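Long-range contacts in membrane-anchored mycosin mycp1 (Mycobacterium thermoresistibile, PDB 4HVL), which serves as a membrane-anchored, subtilisin-like serine protease and an essential component of the type VII (ESX-1) secretion system: residues Ala11-Glu16 and Gly197-Tyr202; Asp15-Asp20 and Ile166-Asn171; Gly94-Asp99 and Ser130-Ser135; Ile191-Val196 and Pro248-Pro253. All blocks are in the same frame, centred on the assembly; numbering follows the deposited sequence.

Contact 1: Ala11-Glu16 and Gly197-Tyr202. With ZN (zinc ion), chain C.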
loop_
_atom_site.group_PDB
_atom_site.type_symbol
_atom_site.label_atom_id
_atom_site.label_comp_id
_atom_site.label_asym_id
_atom_site.label_seq_id
_atom_site.Cartn_x
_atom_site.Cartn_y
_atom_site.Cartn_z
ATOM N N ALA A 11 14.833 11.184 14.815
ATOM C CA ALA A 11 15.584 10.428 13.832
ATOM C C ALA A 11 15.014 10.553 12.437
ATOM O O ALA A 11 15.132 9.627 11.655
ATOM C CB ALA A 11 15.638 8.976 14.241
ATOM N N VAL A 12 14.441 11.706 12.096
ATOM C CA VAL A 12 13.877 11.900 10.749
ATOM C C VAL A 12 15.021 11.983 9.747
ATOM O O VAL A 12 15.910 12.784 9.916
ATOM C CB VAL A 12 12.996 13.173 10.663
ATOM C CG1 VAL A 12 12.459 13.391 9.252
ATOM C CG2 VAL A 12 11.826 13.074 11.627
ATOM N N PRO A 13 14.977 11.166 8.684
ATOM C CA PRO A 13 16.029 11.184 7.680
ATOM C C PRO A 13 16.017 12.433 6.809
ATOM O O PRO A 13 15.026 13.151 6.789
ATOM C CB PRO A 13 15.730 9.958 6.825
ATOM C CG PRO A 13 14.294 9.658 7.041
ATOM C CD PRO A 13 13.878 10.242 8.340
ATOM N N PRO A 14 17.130 12.689 6.095
ATOM C CA PRO A 14 17.152 13.816 5.184
ATOM C C PRO A 14 16.103 13.656 4.069
ATOM O O PRO A 14 15.786 12.546 3.660
ATOM C CB PRO A 14 18.594 13.810 4.622
ATOM C CG PRO A 14 19.120 12.438 4.870
ATOM C CD PRO A 14 18.394 11.917 6.073
ATOM N N ASP A 15 15.546 14.776 3.636
ATOM C CA ASP A 15 14.658 14.817 2.497
ATOM C C ASP A 15 15.524 14.763 1.245
ATOM O O ASP A 15 15.925 15.780 0.728
ATOM C CB ASP A 15 13.816 16.089 2.553
ATOM C CG ASP A 15 12.951 16.284 1.324
ATOM O OD1 ASP A 15 12.558 15.304 0.672
ATOM O OD2 ASP A 15 12.701 17.465 1.010
ATOM N N GLU A 16 15.844 13.560 0.789
ATOM C CA GLU A 16 16.632 13.402 -0.424
ATOM C C GLU A 16 16.119 12.220 -1.200
ATOM O O GLU A 16 15.756 11.207 -0.606
ATOM C CB GLU A 16 18.109 13.195 -0.061
ATOM C CG GLU A 16 19.081 13.218 -1.220
ATOM C CD GLU A 16 19.027 14.503 -2.056
ATOM O OE1 GLU A 16 19.904 15.383 -1.860
ATOM O OE2 GLU A 16 18.131 14.623 -2.945
ATOM N N GLY A 197 10.176 4.804 11.300
ATOM C CA GLY A 197 9.275 5.227 12.354
ATOM C C GLY A 197 9.229 6.731 12.478
ATOM O O GLY A 197 8.164 7.305 12.609
ATOM N N ALA A 198 10.386 7.369 12.408
ATOM C CA ALA A 198 10.446 8.821 12.516
ATOM C C ALA A 198 9.763 9.467 11.314
ATOM O O ALA A 198 9.069 10.490 11.467
ATOM C CB ALA A 198 11.886 9.292 12.638
ATOM N N ALA A 199 9.928 8.877 10.127
ATOM C CA ALA A 199 9.320 9.422 8.913
ATOM C C ALA A 199 7.809 9.293 8.964
ATOM O O ALA A 199 7.101 10.222 8.608
ATOM C CB ALA A 199 9.863 8.734 7.680
ATOM N N VAL A 200 7.313 8.144 9.420
ATOM C CA VAL A 200 5.872 7.922 9.512
ATOM C C VAL A 200 5.287 8.925 10.487
ATOM O O VAL A 200 4.269 9.582 10.194
ATOM C CB VAL A 200 5.552 6.464 9.945
ATOM C CG1 VAL A 200 4.069 6.289 10.190
ATOM C CG2 VAL A 200 5.991 5.457 8.872
ATOM N N ASN A 201 5.946 9.079 11.639
ATOM C CA ASN A 201 5.528 10.065 12.647
ATOM C C ASN A 201 5.461 11.488 12.105
ATOM O O ASN A 201 4.513 12.207 12.399
ATOM C CB ASN A 201 6.462 10.014 13.853
ATOM C CG ASN A 201 6.014 10.930 14.987
ATOM O OD1 ASN A 201 4.965 10.737 15.573
ATOM N ND2 ASN A 201 6.830 11.923 15.304
ATOM N N TYR A 202 6.483 11.890 11.348
ATOM C CA TYR A 202 6.552 13.217 10.720
ATOM C C TYR A 202 5.390 13.408 9.739
ATOM O O TYR A 202 4.706 14.436 9.775
ATOM C CB TYR A 202 7.908 13.313 10.031
ATOM C CG TYR A 202 8.244 14.507 9.151
ATOM C CD1 TYR A 202 8.895 15.612 9.666
ATOM C CD2 TYR A 202 7.996 14.465 7.786
ATOM C CE1 TYR A 202 9.256 16.665 8.851
ATOM C CE2 TYR A 202 8.344 15.501 6.960
ATOM C CZ TYR A 202 8.982 16.600 7.492
ATOM O OH TYR A 202 9.320 17.625 6.668
HETATM ZN ZN ZN C . 11.903 16.127 -1.075
#
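The hydroxyl of Y202, whose ring packs against V12, is hydrogen-bonded to the side-chain oxygen OD1 of N171 on the neighbouring helix 154-171, which holds the far end of the aromatic ring in place. This pairing belongs to the subtilisin fold: helices 194-206 and 154-171 lie next to each other, and the N-terminal stretch A11-E16 runs along them before reaching strand 23-25. Contact between A11-E16 and G197-Y202 themselves is wholly apolar, a worked example of how an irregular chain settles onto a helix through small residues. The V12 torsion (chi1 178°) sends its two methyls to different partners. CG1 comes down over one face of the Y202 ring, offset toward its rim, and lies 4.2 Å from Y202 CD1. CG2 instead rests beside the first turn of the segment, 3.9 Å from A198 CB. On the other flank P13 CD approaches A199 CB at 4.3 Å, a looser touch. V12 and P13 also lean on V167 of helix 154-171, so the two residues sit across the junction of the helices. Beyond them the chain leaves helix 194-206, and D15, at the centre of an inverse gamma turn, contributes its carboxylate to a zinc site. Back at the near end, A11 CB meets A198 CB at 4.1 Å, but the closer approach is to the backbone: the buried methyl A198 CB stands almost directly over the flat peptide joining A11 to V12, 3.4 Å from A11 C.

Contact 2: Asp15-Asp20 and Ile166-Asn171. With ZN (zinc ion), chain C.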
loop_
_atom_site.group_PDB
_atom_site.type_symbol
_atom_site.label_atom_id
_atom_site.label_comp_id
_atom_site.label_asym_id
_atom_site.label_seq_id
_atom_site.Cartn_x
_atom_site.Cartn_y
_atom_site.Cartn_z
ATOM N N ASP A 15 15.546 14.776 3.636
ATOM C CA ASP A 15 14.658 14.817 2.497
ATOM C C ASP A 15 15.524 14.763 1.245
ATOM O O ASP A 15 15.925 15.780 0.728
ATOM C CB ASP A 15 13.816 16.089 2.553
ATOM C CG ASP A 15 12.951 16.284 1.324
ATOM O OD1 ASP A 15 12.558 15.304 0.672
ATOM O OD2 ASP A 15 12.701 17.465 1.010
ATOM N N GLU A 16 15.844 13.560 0.789
ATOM C CA GLU A 16 16.632 13.402 -0.424
ATOM C C GLU A 16 16.119 12.220 -1.200
ATOM O O GLU A 16 15.756 11.207 -0.606
ATOM C CB GLU A 16 18.109 13.195 -0.061
ATOM C CG GLU A 16 19.081 13.218 -1.220
ATOM C CD GLU A 16 19.027 14.503 -2.056
ATOM O OE1 GLU A 16 19.904 15.383 -1.860
ATOM O OE2 GLU A 16 18.131 14.623 -2.945
ATOM N N THR A 17 16.109 12.338 -2.527
ATOM C CA THR A 17 15.629 11.247 -3.376
ATOM C C THR A 17 16.763 10.274 -3.734
ATOM O O THR A 17 17.913 10.507 -3.370
ATOM C CB THR A 17 14.980 11.781 -4.668
ATOM O OG1 THR A 17 15.955 12.431 -5.479
ATOM C CG2 THR A 17 13.876 12.747 -4.349
ATOM N N GLY A 18 16.430 9.191 -4.440
ATOM C CA GLY A 18 17.426 8.257 -4.976
ATOM C C GLY A 18 17.590 7.008 -4.119
ATOM O O GLY A 18 17.210 7.023 -2.961
ATOM N N PRO A 19 18.158 5.918 -4.685
ATOM C CA PRO A 19 18.297 4.670 -3.920
ATOM C C PRO A 19 19.372 4.772 -2.828
ATOM O O PRO A 19 20.240 5.651 -2.904
ATOM C CB PRO A 19 18.694 3.645 -4.995
ATOM C CG PRO A 19 19.397 4.454 -6.031
ATOM C CD PRO A 19 18.777 5.812 -6.021
ATOM N N ASP A 20 19.291 3.897 -1.831
ATOM C CA ASP A 20 20.307 3.790 -0.763
ATOM C C ASP A 20 21.678 3.432 -1.314
ATOM O O ASP A 20 22.695 3.794 -0.751
ATOM C CB ASP A 20 19.903 2.692 0.223
ATOM C CG ASP A 20 20.864 2.569 1.392
ATOM O OD1 ASP A 20 21.006 3.552 2.159
ATOM O OD2 ASP A 20 21.474 1.482 1.553
ATOM N N ILE A 166 9.074 8.602 2.492
ATOM C CA ILE A 166 7.929 9.016 3.303
ATOM C C ILE A 166 8.097 10.499 3.664
ATOM O O ILE A 166 7.139 11.272 3.538
ATOM C CB ILE A 166 7.763 8.120 4.559
ATOM C CG1 ILE A 166 7.370 6.698 4.149
ATOM C CG2 ILE A 166 6.690 8.659 5.477
ATOM C CD1 ILE A 166 7.630 5.640 5.206
ATOM N N VAL A 167 9.319 10.902 4.058
ATOM C CA VAL A 167 9.606 12.321 4.329
ATOM C C VAL A 167 9.280 13.159 3.086
ATOM O O VAL A 167 8.524 14.159 3.149
ATOM C CB VAL A 167 11.074 12.555 4.795
ATOM C CG1 VAL A 167 11.413 14.035 4.864
ATOM C CG2 VAL A 167 11.292 11.947 6.176
ATOM N N HIS A 168 9.854 12.755 1.956
ATOM C CA HIS A 168 9.638 13.447 0.704
ATOM C C HIS A 168 8.136 13.502 0.308
ATOM O O HIS A 168 7.633 14.563 -0.073
ATOM C CB HIS A 168 10.492 12.800 -0.372
ATOM C CG HIS A 168 10.315 13.379 -1.739
ATOM N ND1 HIS A 168 10.832 14.595 -2.110
ATOM C CD2 HIS A 168 9.714 12.876 -2.843
ATOM C CE1 HIS A 168 10.546 14.832 -3.381
ATOM N NE2 HIS A 168 9.868 13.799 -3.849
ATOM N N ALA A 169 7.421 12.376 0.435
ATOM C CA ALA A 169 5.986 12.344 0.139
ATOM C C ALA A 169 5.228 13.386 0.945
ATOM O O ALA A 169 4.356 14.093 0.425
ATOM C CB ALA A 169 5.414 10.955 0.381
ATOM N N ALA A 170 5.533 13.445 2.235
ATOM C CA ALA A 170 4.907 14.408 3.152
ATOM C C ALA A 170 5.204 15.839 2.720
ATOM O O ALA A 170 4.301 16.685 2.678
ATOM C CB ALA A 170 5.404 14.173 4.561
ATOM N N ASN A 171 6.471 16.092 2.368
ATOM C CA ASN A 171 6.897 17.412 1.883
ATOM C C ASN A 171 6.223 17.871 0.587
ATOM O O ASN A 171 6.094 19.076 0.339
ATOM C CB ASN A 171 8.428 17.474 1.755
ATOM C CG ASN A 171 9.127 17.493 3.121
ATOM O OD1 ASN A 171 8.487 17.674 4.152
ATOM N ND2 ASN A 171 10.452 17.321 3.126
HETATM ZN ZN ZN C . 11.903 16.127 -1.075
#
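D15 and H168 meet by sharing one zinc ion, and around that metal the contact is tight. D15 OD1 binds zinc at 2.0 Å and H168 ND1 at 2.1 Å, while D15 OD2 stands farther off at 2.6 Å; two atoms from elsewhere in the structure complete the site. OD1 lies in the plane of the imidazole, at its edge, and the carboxylate is turned 33° from the ring. With CG anti to its own backbone N (chi1 174°), the D15 carboxylate can serve the metal and the helix together: N171 ND2 donates to D15 OD2 over 3.1 Å, almost perpendicular to the carboxylate plane yet within the plane of its own amide, whose OD1 is hydrogen-bonded to the hydroxyl of Y202 on helix 194-206. Beside the carboxylate, V167 CG1 supports D15 CB at 3.9 Å. Thus a loop near the N-terminus is tied to the last turns of helix 154-171, a helix of the subtilisin fold whose A169 and H168 rest on L131 of the parallel sheet. Toward the outer side the fit loosens. T17 sends only CG2 across, a CH-pi contact 4.1 Å from the centroid of the H168 ring and nearly over its centre. E16 turns its CB from the helix, and its OE2 curls back to accept from T17 N at 3.1 Å. Farther along, R164 of the same helix holds the carbonyl oxygens of E16 and G18, and R160 forms a salt bridge with D20.

Contact 3: Gly94-Asp99 and Ser130-Ser135. With ZN (zinc ion), chain B.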
loop_
_atom_site.group_PDB
_atom_site.type_symbol
_atom_site.label_atom_id
_atom_site.label_comp_id
_atom_site.label_asym_id
_atom_site.label_seq_id
_atom_site.Cartn_x
_atom_site.Cartn_y
_atom_site.Cartn_z
ATOM N N GLY A 94 9.708 9.240 -10.937
ATOM C CA GLY A 94 8.531 8.501 -10.465
ATOM C C GLY A 94 7.479 8.243 -11.530
ATOM O O GLY A 94 6.486 7.559 -11.276
ATOM N N MET A 95 7.725 8.760 -12.729
ATOM C CA MET A 95 6.785 8.663 -13.845
ATOM C C MET A 95 7.171 7.606 -14.870
ATOM O O MET A 95 6.784 7.705 -16.035
ATOM C CB MET A 95 6.647 10.022 -14.542
ATOM C CG MET A 95 6.013 11.113 -13.691
ATOM S SD MET A 95 4.412 10.679 -12.989
ATOM C CE MET A 95 3.441 10.323 -14.453
ATOM N N SER A 96 7.876 6.580 -14.411
ATOM C CA SER A 96 8.192 5.412 -15.214
ATOM C C SER A 96 7.900 4.150 -14.406
ATOM O O SER A 96 8.533 3.900 -13.369
ATOM C CB SER A 96 9.674 5.437 -15.603
ATOM O OG SER A 96 9.965 4.353 -16.472
ATOM N N ASP A 97 6.930 3.368 -14.867
ATOM C CA ASP A 97 6.575 2.099 -14.250
ATOM C C ASP A 97 7.170 1.008 -15.135
ATOM O O ASP A 97 6.757 0.867 -16.267
ATOM C CB ASP A 97 5.053 1.927 -14.176
ATOM C CG ASP A 97 4.646 0.675 -13.462
ATOM O OD1 ASP A 97 5.557 -0.026 -12.912
ATOM O OD2 ASP A 97 3.412 0.431 -13.393
ATOM N N CYS A 98 8.120 0.251 -14.593
ATOM C CA CYS A 98 8.751 -0.844 -15.314
ATOM C C CYS A 98 8.169 -2.203 -14.868
ATOM O O CYS A 98 8.538 -3.230 -15.407
ATOM C CB CYS A 98 10.276 -0.784 -15.082
ATOM S SG CYS A 98 11.324 -1.582 -16.315
ATOM N N ASP A 99 7.215 -2.194 -13.936
ATOM C CA ASP A 99 6.762 -3.420 -13.275
ATOM C C ASP A 99 5.283 -3.721 -13.482
ATOM O O ASP A 99 4.769 -4.639 -12.887
ATOM C CB ASP A 99 7.017 -3.312 -11.765
ATOM C CG ASP A 99 8.491 -3.247 -11.426
ATOM O OD1 ASP A 99 9.192 -2.330 -11.892
ATOM O OD2 ASP A 99 8.950 -4.137 -10.710
ATOM N N SER A 130 3.334 10.194 -7.835
ATOM C CA SER A 130 3.996 8.881 -7.953
ATOM C C SER A 130 5.453 8.904 -7.473
ATOM O O SER A 130 6.297 9.614 -8.018
ATOM C CB SER A 130 3.946 8.372 -9.404
ATOM O OG SER A 130 4.625 7.116 -9.548
ATOM N N LEU A 131 5.733 8.102 -6.457
ATOM C CA LEU A 131 7.093 7.907 -5.956
ATOM C C LEU A 131 7.467 6.467 -6.234
ATOM O O LEU A 131 6.764 5.540 -5.787
ATOM C CB LEU A 131 7.161 8.140 -4.455
ATOM C CG LEU A 131 6.889 9.540 -3.922
ATOM C CD1 LEU A 131 5.385 9.808 -3.775
ATOM C CD2 LEU A 131 7.580 9.714 -2.574
ATOM N N ARG A 132 8.536 6.259 -6.999
ATOM C CA ARG A 132 9.017 4.922 -7.245
ATOM C C ARG A 132 10.018 4.551 -6.142
ATOM O O ARG A 132 11.077 5.167 -6.011
ATOM C CB ARG A 132 9.627 4.744 -8.639
ATOM C CG ARG A 132 10.269 3.369 -8.790
ATOM C CD ARG A 132 10.454 2.925 -10.215
ATOM N NE ARG A 132 11.496 3.704 -10.886
ATOM C CZ ARG A 132 11.983 3.419 -12.086
ATOM N NH1 ARG A 132 11.538 2.372 -12.753
ATOM N NH2 ARG A 132 12.906 4.203 -12.621
ATOM N N HIS A 133 9.666 3.534 -5.372
ATOM C CA HIS A 133 10.532 2.992 -4.340
ATOM C C HIS A 133 11.045 1.571 -4.661
ATOM O O HIS A 133 12.117 1.201 -4.173
ATOM C CB HIS A 133 9.833 3.010 -2.980
ATOM C CG HIS A 133 10.637 2.361 -1.903
ATOM N ND1 HIS A 133 10.442 1.052 -1.528
ATOM C CD2 HIS A 133 11.724 2.791 -1.221
ATOM C CE1 HIS A 133 11.340 0.717 -0.620
ATOM N NE2 HIS A 133 12.125 1.758 -0.413
ATOM N N THR A 134 10.316 0.797 -5.474
ATOM C CA THR A 134 10.695 -0.583 -5.811
ATOM C C THR A 134 10.615 -0.846 -7.295
ATOM O O THR A 134 9.758 -0.277 -7.966
ATOM C CB THR A 134 9.764 -1.606 -5.099
ATOM O OG1 THR A 134 10.112 -1.659 -3.721
ATOM C CG2 THR A 134 9.920 -3.021 -5.633
ATOM N N SER A 135 11.507 -1.714 -7.796
ATOM C CA SER A 135 11.350 -2.353 -9.118
ATOM C C SER A 135 12.098 -3.666 -9.214
ATOM O O SER A 135 13.320 -3.705 -8.993
ATOM C CB SER A 135 11.826 -1.467 -10.268
ATOM O OG SER A 135 11.792 -2.208 -11.503
HETATM ZN ZN ZN B . 9.156 -0.522 -2.199
HETATM O O HOH W 1 11.746 2.725 -15.527
HETATM O O HOH W 2 9.218 0.324 -12.055
#
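R132 reaches from the strand toward S96, its side chain running alongside the loop G94-D99. CB points at the loop, and CG continues anti to the backbone N before the chain bends at chi3 (70°). CD then passes 3.8 Å from S96 O, which lies over one face of the guanidinium, offset to its rim. NH1 comes within 3.4 Å of S96 O, but at an angle too poor for a hydrogen bond. Water serves it instead: one molecule, 2.8 Å from R132 NH1, is shared with S96 OG, and a second, at the guanidinium edge, also takes C98 N and gives to D99 OD1. NH2 ends in a salt bridge with D86. Two serines close the ends of the contact. S130 OG donates to G94 O at 2.6 Å, and S135 OG donates to the syn lone pair of D99 OD1, also at 2.6 Å. Here, in the subtilisin fold, strand 127-132 leads into H133 and T134, which bind zinc with E181, while the loop, tied to C29 through C98, leads to H101, a predicted charge-relay residue. The D86 salt bridge and the two waters on NH1 together probably fix the rotation of the guanidinium, which is linked to D99 through water.

Contact 4: Ile191-Val196 and Pro248-Pro253. With IMD (imidazole), chain K.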
loop_
_atom_site.group_PDB
_atom_site.type_symbol
_atom_site.label_atom_id
_atom_site.label_comp_id
_atom_site.label_asym_id
_atom_site.label_seq_id
_atom_site.Cartn_x
_atom_site.Cartn_y
_atom_site.Cartn_z
ATOM N N ILE A 191 16.623 -5.124 11.894
ATOM C CA ILE A 191 17.255 -4.048 11.130
ATOM C C ILE A 191 17.054 -2.756 11.919
ATOM O O ILE A 191 15.994 -2.574 12.523
ATOM C CB ILE A 191 16.568 -3.936 9.738
ATOM C CG1 ILE A 191 17.024 -5.083 8.822
ATOM C CG2 ILE A 191 16.836 -2.594 9.083
ATOM C CD1 ILE A 191 16.104 -5.335 7.640
ATOM N N ASP A 192 18.029 -1.842 11.920
ATOM C CA ASP A 192 17.799 -0.545 12.549
ATOM C C ASP A 192 16.999 0.307 11.541
ATOM O O ASP A 192 17.528 0.750 10.560
ATOM C CB ASP A 192 19.119 0.142 12.997
ATOM C CG ASP A 192 18.908 1.609 13.459
ATOM O OD1 ASP A 192 17.729 2.050 13.594
ATOM O OD2 ASP A 192 19.918 2.346 13.655
ATOM N N GLU A 193 15.707 0.483 11.782
ATOM C CA GLU A 193 14.832 1.212 10.865
ATOM C C GLU A 193 14.099 2.333 11.609
ATOM O O GLU A 193 12.957 2.687 11.280
ATOM C CB GLU A 193 13.841 0.256 10.219
ATOM C CG GLU A 193 12.965 -0.539 11.204
ATOM C CD GLU A 193 11.625 -0.933 10.594
ATOM O OE1 GLU A 193 10.890 -0.043 10.139
ATOM O OE2 GLU A 193 11.308 -2.116 10.517
ATOM N N THR A 194 14.767 2.841 12.644
ATOM C CA THR A 194 14.378 4.022 13.431
ATOM C C THR A 194 13.905 5.180 12.543
ATOM O O THR A 194 12.904 5.851 12.838
ATOM C CB THR A 194 15.606 4.413 14.323
ATOM O OG1 THR A 194 15.753 3.404 15.330
ATOM C CG2 THR A 194 15.428 5.723 15.024
ATOM N N GLY A 195 14.603 5.373 11.429
ATOM C CA GLY A 195 14.225 6.366 10.448
ATOM C C GLY A 195 12.854 6.176 9.847
ATOM O O GLY A 195 12.193 7.168 9.541
ATOM N N VAL A 196 12.414 4.926 9.663
ATOM C CA VAL A 196 11.101 4.692 9.077
ATOM C C VAL A 196 10.023 5.173 10.038
ATOM O O VAL A 196 9.094 5.876 9.640
ATOM C CB VAL A 196 10.875 3.219 8.651
ATOM C CG1 VAL A 196 9.451 3.008 8.120
ATOM C CG2 VAL A 196 11.905 2.804 7.609
ATOM N N PRO A 248 6.526 -0.844 6.651
ATOM C CA PRO A 248 6.152 -0.091 7.856
ATOM C C PRO A 248 4.811 -0.543 8.466
ATOM O O PRO A 248 4.274 0.123 9.356
ATOM C CB PRO A 248 6.045 1.333 7.332
ATOM C CG PRO A 248 5.493 1.134 5.961
ATOM C CD PRO A 248 6.179 -0.098 5.430
ATOM N N ALA A 249 4.291 -1.677 7.997
ATOM C CA ALA A 249 3.008 -2.226 8.510
ATOM C C ALA A 249 2.908 -2.219 10.037
ATOM O O ALA A 249 1.822 -1.963 10.592
ATOM C CB ALA A 249 2.803 -3.650 7.994
ATOM N N TRP A 250 4.030 -2.536 10.691
ATOM C CA TRP A 250 4.096 -2.711 12.126
ATOM C C TRP A 250 4.087 -1.453 12.949
ATOM O O TRP A 250 4.094 -1.548 14.165
ATOM C CB TRP A 250 5.287 -3.601 12.519
ATOM C CG TRP A 250 6.674 -2.983 12.546
ATOM C CD1 TRP A 250 7.196 -2.076 11.669
ATOM C CD2 TRP A 250 7.714 -3.262 13.487
ATOM N NE1 TRP A 250 8.476 -1.771 12.006
ATOM C CE2 TRP A 250 8.827 -2.477 13.120
ATOM C CE3 TRP A 250 7.802 -4.080 14.622
ATOM C CZ2 TRP A 250 10.030 -2.486 13.839
ATOM C CZ3 TRP A 250 8.996 -4.101 15.345
ATOM C CH2 TRP A 250 10.102 -3.313 14.949
ATOM N N TYR A 251 4.078 -0.286 12.309
ATOM C CA TYR A 251 3.973 0.989 13.014
ATOM C C TYR A 251 2.526 1.348 13.368
ATOM O O TYR A 251 2.275 2.429 13.863
ATOM C CB TYR A 251 4.641 2.127 12.201
ATOM C CG TYR A 251 6.153 2.020 12.206
ATOM C CD1 TYR A 251 6.875 2.296 13.359
ATOM C CD2 TYR A 251 6.856 1.595 11.088
ATOM C CE1 TYR A 251 8.252 2.175 13.390
ATOM C CE2 TYR A 251 8.230 1.465 11.113
ATOM C CZ TYR A 251 8.923 1.762 12.269
ATOM O OH TYR A 251 10.298 1.644 12.321
ATOM N N SER A 252 1.581 0.435 13.158
ATOM C CA SER A 252 0.192 0.671 13.581
ATOM C C SER A 252 0.141 1.031 15.072
ATOM O O SER A 252 0.773 0.376 15.859
ATOM C CB SER A 252 -0.653 -0.581 13.326
ATOM O OG SER A 252 -2.033 -0.281 13.456
ATOM N N PRO A 253 -0.663 2.030 15.474
ATOM C CA PRO A 253 -1.723 2.723 14.726
ATOM C C PRO A 253 -1.293 4.014 14.038
ATOM O O PRO A 253 -2.150 4.757 13.522
ATOM C CB PRO A 253 -2.762 3.005 15.809
ATOM C CG PRO A 253 -1.952 3.200 17.060
ATOM C CD PRO A 253 -0.698 2.379 16.909
HETATM N N1 IMD K . -2.028 8.853 15.076
HETATM C C2 IMD K . -2.044 7.588 14.645
HETATM N N3 IMD K . -2.591 7.568 13.409
HETATM C C4 IMD K . -2.899 8.826 13.057
HETATM C C5 IMD K . -2.566 9.640 14.120
#
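E193 and Y251 are brought together by their first torsions. E193 CG lies between its backbone N and carbonyl carbon (chi1 57°), after which the chain extends straight out to the carboxylate; Y251 CG is anti to its carbonyl carbon (chi1 -72°), aiming the phenol back at the glutamate. Y251 OH donates to E193 OE1 at 2.8 Å, coming from above the carboxylate, whose plane is 76° from that of the ring. S247 OG is hydrogen-bonded to the same oxygen, and Y185 OH binds OE2, so this buried carboxylate is held at both oxygens by hydroxyls, which would help to offset the cost of burying a charge. W250 comes in obliquely, its NE1 3.2 Å from E193 OE2, while W250 CD1 sits over one face of the Y251 ring. Next to the polar cluster is a small apolar fit: V196 CG1 touches Y251 CE2 at 3.6 Å and P248 CB at 3.9 Å, crossing both side chains at about a right angle. Before the helix, D192 OD1 closes an Asx turn by accepting T194 N at 3.2 Å and also receives T194 OG1 from the opposite face of its plane. E193 itself is the N-cap residue, and its side chain grips the 3-10 turn A249-Y251 that follows a cis peptide at P248. Helix 194-206, starting here, links adjacent parallel strands 176-179 and 210-214, a beta-alpha-beta crossover of the subtilisin fold.

Overall arrangement
Contact 4 is the buried one, contacts 1 and 3 are partly buried, and contact 2 lies at the surface. Contacts 1 and 4 use successive turns of helix 194-206, the first apolar against an irregular N-terminal stretch, the second built round a carboxylate. Contacts 1 and 2 start from the same stretch, with centres 9 Å apart, and differ in chemistry: methyl groups in one, metal binding in the other. Contact 3 stands apart, about 21 Å from contact 1 between centres, and relies on water and serine hydroxyls at the C-terminal end of strand 127-132; it meets contact 2 where L131 packs on H168 and A169.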